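Protein HIRA (Homo sapiens, PDB 5YJE) cooperates with ASF1A to promote replication-independent chromatin assembly, and is represented here by its C-terminal part, which forms a trimer. Local coordinates at residues C140-L148 with L154-Q162. Sequence-based numbering, arbitrary orientation.
Sequences CTGSYVMAL and LSVWDVHRQ
V145 and W157 form a hydrogen-bonded pair in an antiparallel beta hairpin. Its arms, 144-148 and 154-158, are the two inner strands of a four-stranded up-and-down sheet, as in a blade of a beta-propeller. V145 and A147 each exchange two backbone hydrogen bonds, with W157 and S155 respectively. V159 N extends the pairing past the strand end, giving to S143 O at 2.8 Å.

Side chains alternate between the two faces. On one, the CD2 methyl of L154 lies 3.9 Å from M146 SD, and V156 packs on M146 CG. The same face meets strand 184-187 of the next sheet. On the other, the A147 methyl touches the edge of the W157 ring at CZ3, 4.0 Å away. S155 CB lies over one face of that indole. W157 NE1 gives its hydrogen to L209 O of the second subunit, so the hairpin also takes part in the trimer interface.

D158 ends its strand in an Asx motif, with OD1 accepting from R161 N. OD2 forms a salt bridge with R161 NH1. The Y144 ring crosses this aspartate at a slant, its plane 52° from the carboxylate, and CE1 comes to 3.7 Å from D158 CB.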
ATOM      1  N   CYS B 140      17.006 -12.695   8.578  1.00 36.64           N
ATOM      2  CA  CYS B 140      17.189 -11.284   8.900  1.00 45.18           C
ATOM      3  C   CYS B 140      18.419 -10.733   8.202  1.00 43.39           C
ATOM      4  O   CYS B 140      19.434 -11.413   8.050  1.00 47.02           O
ATOM      5  CB  CYS B 140      17.359 -10.995  10.397  1.00 44.34           C
ATOM      6  SG  CYS B 140      16.237 -11.927  11.324  1.00 61.40           S
ATOM      7  N   THR B 141      18.298  -9.475   7.794  1.00 43.03           N
ATOM      8  CA  THR B 141      19.396  -8.673   7.296  1.00 43.80           C
ATOM      9  C   THR B 141      19.182  -7.306   7.905  1.00 45.34           C
ATOM     10  O   THR B 141      18.163  -6.668   7.628  1.00 46.01           O
ATOM     11  CB  THR B 141      19.386  -8.595   5.764  1.00 44.72           C
ATOM     12  OG1 THR B 141      19.452  -9.909   5.202  1.00 43.09           O
ATOM     13  CG2 THR B 141      20.554  -7.762   5.249  1.00 46.57           C
ATOM     14  N   GLY B 142      20.110  -6.866   8.743  1.00 46.52           N
ATOM     15  CA  GLY B 142      19.862  -5.618   9.445  1.00 46.38           C
ATOM     16  C   GLY B 142      18.536  -5.672  10.178  1.00 45.03           C
ATOM     17  O   GLY B 142      18.234  -6.624  10.905  1.00 47.41           O
ATOM     18  N   SER B 143      17.712  -4.663   9.966  1.00 44.75           N
ATOM     19  CA  SER B 143      16.419  -4.570  10.632  1.00 44.68           C
ATOM     20  C   SER B 143      15.283  -5.161   9.812  1.00 45.04           C
ATOM     21  O   SER B 143      14.111  -4.931  10.140  1.00 44.38           O
ATOM     22  CB  SER B 143      16.118  -3.110  10.968  1.00 50.85           C
ATOM     23  OG  SER B 143      17.191  -2.556  11.716  1.00 60.86           O
ATOM     24  N   TYR B 144      15.597  -5.889   8.742  1.00 49.08           N
ATOM     25  CA  TYR B 144      14.590  -6.530   7.912  1.00 41.72           C
ATOM     26  C   TYR B 144      14.395  -7.972   8.361  1.00 43.92           C
ATOM     27  O   TYR B 144      15.366  -8.728   8.509  1.00 41.52           O
ATOM     28  CB  TYR B 144      14.982  -6.463   6.433  1.00 47.16           C
ATOM     29  CG  TYR B 144      14.987  -5.048   5.863  1.00 45.03           C
ATOM     30  CD1 TYR B 144      13.799  -4.404   5.525  1.00 43.62           C
ATOM     31  CD2 TYR B 144      16.184  -4.361   5.662  1.00 45.39           C
ATOM     32  CE1 TYR B 144      13.809  -3.094   4.989  1.00 48.64           C
ATOM     33  CE2 TYR B 144      16.200  -3.054   5.146  1.00 45.12           C
ATOM     34  CZ  TYR B 144      15.014  -2.432   4.807  1.00 46.67           C
ATOM     35  OH  TYR B 144      15.048  -1.154   4.284  1.00 48.75           O
ATOM     36  N   VAL B 145      13.141  -8.339   8.598  1.00 42.64           N
ATOM     37  CA  VAL B 145      12.758  -9.685   8.989  1.00 37.53           C
ATOM     38  C   VAL B 145      11.876 -10.242   7.892  1.00 36.11           C
ATOM     39  O   VAL B 145      10.909  -9.594   7.477  1.00 37.53           O
ATOM     40  CB  VAL B 145      12.025  -9.710  10.348  1.00 40.88           C
ATOM     41  CG1 VAL B 145      11.557 -11.135  10.675  1.00 36.60           C
ATOM     42  CG2 VAL B 145      12.945  -9.186  11.449  1.00 37.08           C
ATOM     43  N   MET B 146      12.216 -11.433   7.422  1.00 41.03           N
ATOM     44  CA  MET B 146      11.497 -12.105   6.354  1.00 40.21           C
ATOM     45  C   MET B 146      10.970 -13.434   6.881  1.00 37.95           C
ATOM     46  O   MET B 146      11.722 -14.222   7.448  1.00 38.44           O
ATOM     47  CB  MET B 146      12.402 -12.317   5.137  1.00 38.11           C
ATOM     48  CG  MET B 146      11.720 -13.051   3.996  1.00 43.78           C
ATOM     49  SD  MET B 146      12.673 -13.135   2.448  1.00 46.54           S
ATOM     50  CE  MET B 146      14.035 -14.201   2.807  1.00 39.00           C
ATOM     51  N   ALA B 147       9.681 -13.675   6.696  1.00 40.36           N
ATOM     52  CA  ALA B 147       9.061 -14.938   7.055  1.00 40.31           C
ATOM     53  C   ALA B 147       8.494 -15.603   5.802  1.00 42.81           C
ATOM     54  O   ALA B 147       7.730 -14.978   5.052  1.00 39.41           O
ATOM     55  CB  ALA B 147       7.963 -14.720   8.100  1.00 34.82           C
ATOM     56  N   LEU B 148       8.883 -16.857   5.575  1.00 36.78           N
ATOM     57  CA  LEU B 148       8.303 -17.718   4.545  1.00 39.60           C
ATOM     58  C   LEU B 148       7.438 -18.768   5.236  1.00 40.15           C
ATOM     59  O   LEU B 148       7.937 -19.529   6.073  1.00 41.12           O
ATOM     60  CB  LEU B 148       9.395 -18.406   3.714  1.00 38.69           C
ATOM     61  CG  LEU B 148       9.883 -17.854   2.365  1.00 48.33           C
ATOM     62  CD1 LEU B 148      10.765 -16.630   2.510  1.00 51.22           C
ATOM     63  CD2 LEU B 148      10.648 -18.926   1.628  1.00 52.03           C
ATOM     64  N   LEU B 154       5.369 -15.016   1.541  1.00 41.16           N
ATOM     65  CA  LEU B 154       6.619 -14.385   1.922  1.00 41.56           C
ATOM     66  C   LEU B 154       6.284 -13.007   2.462  1.00 43.54           C
ATOM     67  O   LEU B 154       5.488 -12.278   1.853  1.00 45.42           O
ATOM     68  CB  LEU B 154       7.557 -14.283   0.699  1.00 45.07           C
ATOM     69  CG  LEU B 154       8.999 -13.781   0.869  1.00 47.67           C
ATOM     70  CD1 LEU B 154       9.817 -14.226  -0.343  1.00 54.70           C
ATOM     71  CD2 LEU B 154       9.124 -12.288   1.042  1.00 46.40           C
ATOM     72  N   SER B 155       6.874 -12.652   3.595  1.00 40.87           N
ATOM     73  CA  SER B 155       6.661 -11.335   4.183  1.00 38.33           C
ATOM     74  C   SER B 155       7.995 -10.737   4.589  1.00 38.74           C
ATOM     75  O   SER B 155       8.929 -11.449   4.976  1.00 40.44           O
ATOM     76  CB  SER B 155       5.751 -11.372   5.408  1.00 39.23           C
ATOM     77  OG  SER B 155       4.432 -11.758   5.086  1.00 48.98           O
ATOM     78  N   VAL B 156       8.091  -9.422   4.463  1.00 36.58           N
ATOM     79  CA  VAL B 156       9.277  -8.696   4.893  1.00 38.25           C
ATOM     80  C   VAL B 156       8.806  -7.471   5.653  1.00 39.31           C
ATOM     81  O   VAL B 156       7.929  -6.734   5.188  1.00 41.33           O
ATOM     82  CB  VAL B 156      10.201  -8.283   3.728  1.00 41.04           C
ATOM     83  CG1 VAL B 156      11.446  -7.568   4.260  1.00 39.06           C
ATOM     84  CG2 VAL B 156      10.591  -9.499   2.883  1.00 38.20           C
ATOM     85  N   TRP B 157       9.364  -7.277   6.834  1.00 44.35           N
ATOM     86  CA  TRP B 157       9.082  -6.110   7.642  1.00 40.93           C
ATOM     87  C   TRP B 157      10.384  -5.396   7.941  1.00 42.57           C
ATOM     88  O   TRP B 157      11.423  -6.031   8.164  1.00 40.19           O
ATOM     89  CB  TRP B 157       8.385  -6.484   8.941  1.00 35.61           C
ATOM     90  CG  TRP B 157       7.047  -7.103   8.768  1.00 35.05           C
ATOM     91  CD1 TRP B 157       5.848  -6.458   8.613  1.00 34.30           C
ATOM     92  CD2 TRP B 157       6.752  -8.505   8.780  1.00 35.35           C
ATOM     93  NE1 TRP B 157       4.824  -7.377   8.508  1.00 34.00           N
ATOM     94  CE2 TRP B 157       5.353  -8.641   8.609  1.00 38.23           C
ATOM     95  CE3 TRP B 157       7.533  -9.654   8.921  1.00 34.03           C
ATOM     96  CZ2 TRP B 157       4.725  -9.882   8.571  1.00 33.64           C
ATOM     97  CZ3 TRP B 157       6.910 -10.893   8.883  1.00 34.02           C
ATOM     98  CH2 TRP B 157       5.522 -10.996   8.714  1.00 41.17           C
ATOM     99  N   ASP B 158      10.316  -4.076   7.896  1.00 46.10           N
ATOM    100  CA  ASP B 158      11.369  -3.210   8.408  1.00 49.76           C
ATOM    101  C   ASP B 158      11.024  -2.984   9.873  1.00 47.15           C
ATOM    102  O   ASP B 158      10.163  -2.167  10.193  1.00 47.97           O
ATOM    103  CB  ASP B 158      11.410  -1.915   7.599  1.00 44.33           C
ATOM    104  CG  ASP B 158      12.468  -0.940   8.073  1.00 50.30           C
ATOM    105  OD1 ASP B 158      12.957  -1.038   9.217  1.00 54.58           O
ATOM    106  OD2 ASP B 158      12.782  -0.017   7.299  1.00 58.97           O
ATOM    107  N   VAL B 159      11.666  -3.722  10.782  1.00 49.90           N
ATOM    108  CA  VAL B 159      11.256  -3.558  12.179  1.00 54.15           C
ATOM    109  C   VAL B 159      11.778  -2.245  12.748  1.00 54.54           C
ATOM    110  O   VAL B 159      11.216  -1.735  13.718  1.00 59.36           O
ATOM    111  CB  VAL B 159      11.687  -4.739  13.077  1.00 48.18           C
ATOM    112  CG1 VAL B 159      11.108  -6.051  12.554  1.00 44.92           C
ATOM    113  CG2 VAL B 159      13.174  -4.806  13.179  1.00 43.28           C
ATOM    114  N   HIS B 160      12.827  -1.671  12.159  1.00 57.06           N
ATOM    115  CA  HIS B 160      13.285  -0.362  12.606  1.00 58.52           C
ATOM    116  C   HIS B 160      12.242   0.707  12.318  1.00 58.43           C
ATOM    117  O   HIS B 160      11.838   1.448  13.221  1.00 60.35           O
ATOM    118  CB  HIS B 160      14.613  -0.002  11.946  1.00 67.26           C
ATOM    119  CG  HIS B 160      15.215   1.271  12.460  1.00 73.48           C
ATOM    120  ND1 HIS B 160      15.842   1.356  13.687  1.00 71.08           N
ATOM    121  CD2 HIS B 160      15.289   2.510  11.912  1.00 69.14           C
ATOM    122  CE1 HIS B 160      16.275   2.591  13.871  1.00 72.82           C
ATOM    123  NE2 HIS B 160      15.952   3.311  12.809  1.00 73.69           N
ATOM    124  N   ARG B 161      11.784   0.799  11.064  1.00 55.12           N
ATOM    125  CA  ARG B 161      10.708   1.729  10.749  1.00 51.17           C
ATOM    126  C   ARG B 161       9.341   1.202  11.169  1.00 53.29           C
ATOM    127  O   ARG B 161       8.390   1.986  11.251  1.00 56.64           O
ATOM    128  CB  ARG B 161      10.698   2.061   9.255  1.00 57.91           C
ATOM    129  CG  ARG B 161      11.948   2.778   8.752  1.00 58.12           C
ATOM    130  CD  ARG B 161      11.811   3.164   7.261  1.00 62.54           C
ATOM    131  NE  ARG B 161      13.023   3.788   6.704  1.00 69.76           N
ATOM    132  CZ  ARG B 161      13.850   3.221   5.817  1.00 74.51           C
ATOM    133  NH1 ARG B 161      13.613   1.997   5.348  1.00 71.50           N
ATOM    134  NH2 ARG B 161      14.918   3.888   5.380  1.00 75.28           N
ATOM    135  N   GLN B 162       9.224  -0.095  11.449  1.00 53.10           N
ATOM    136  CA  GLN B 162       7.949  -0.721  11.814  1.00 52.86           C
ATOM    137  C   GLN B 162       6.921  -0.600  10.689  1.00 47.86           C
ATOM    138  O   GLN B 162       5.730  -0.372  10.919  1.00 44.81           O
ATOM    139  CB  GLN B 162       7.395  -0.155  13.123  1.00 49.46           C
ATOM    140  CG  GLN B 162       8.324  -0.316  14.290  1.00 53.00           C
ATOM    141  CD  GLN B 162       7.780   0.363  15.527  1.00 63.88           C
ATOM    142  OE1 GLN B 162       6.688   0.950  15.503  1.00 65.88           O
ATOM    143  NE2 GLN B 162       8.518   0.270  16.624  1.00 59.78           N
TER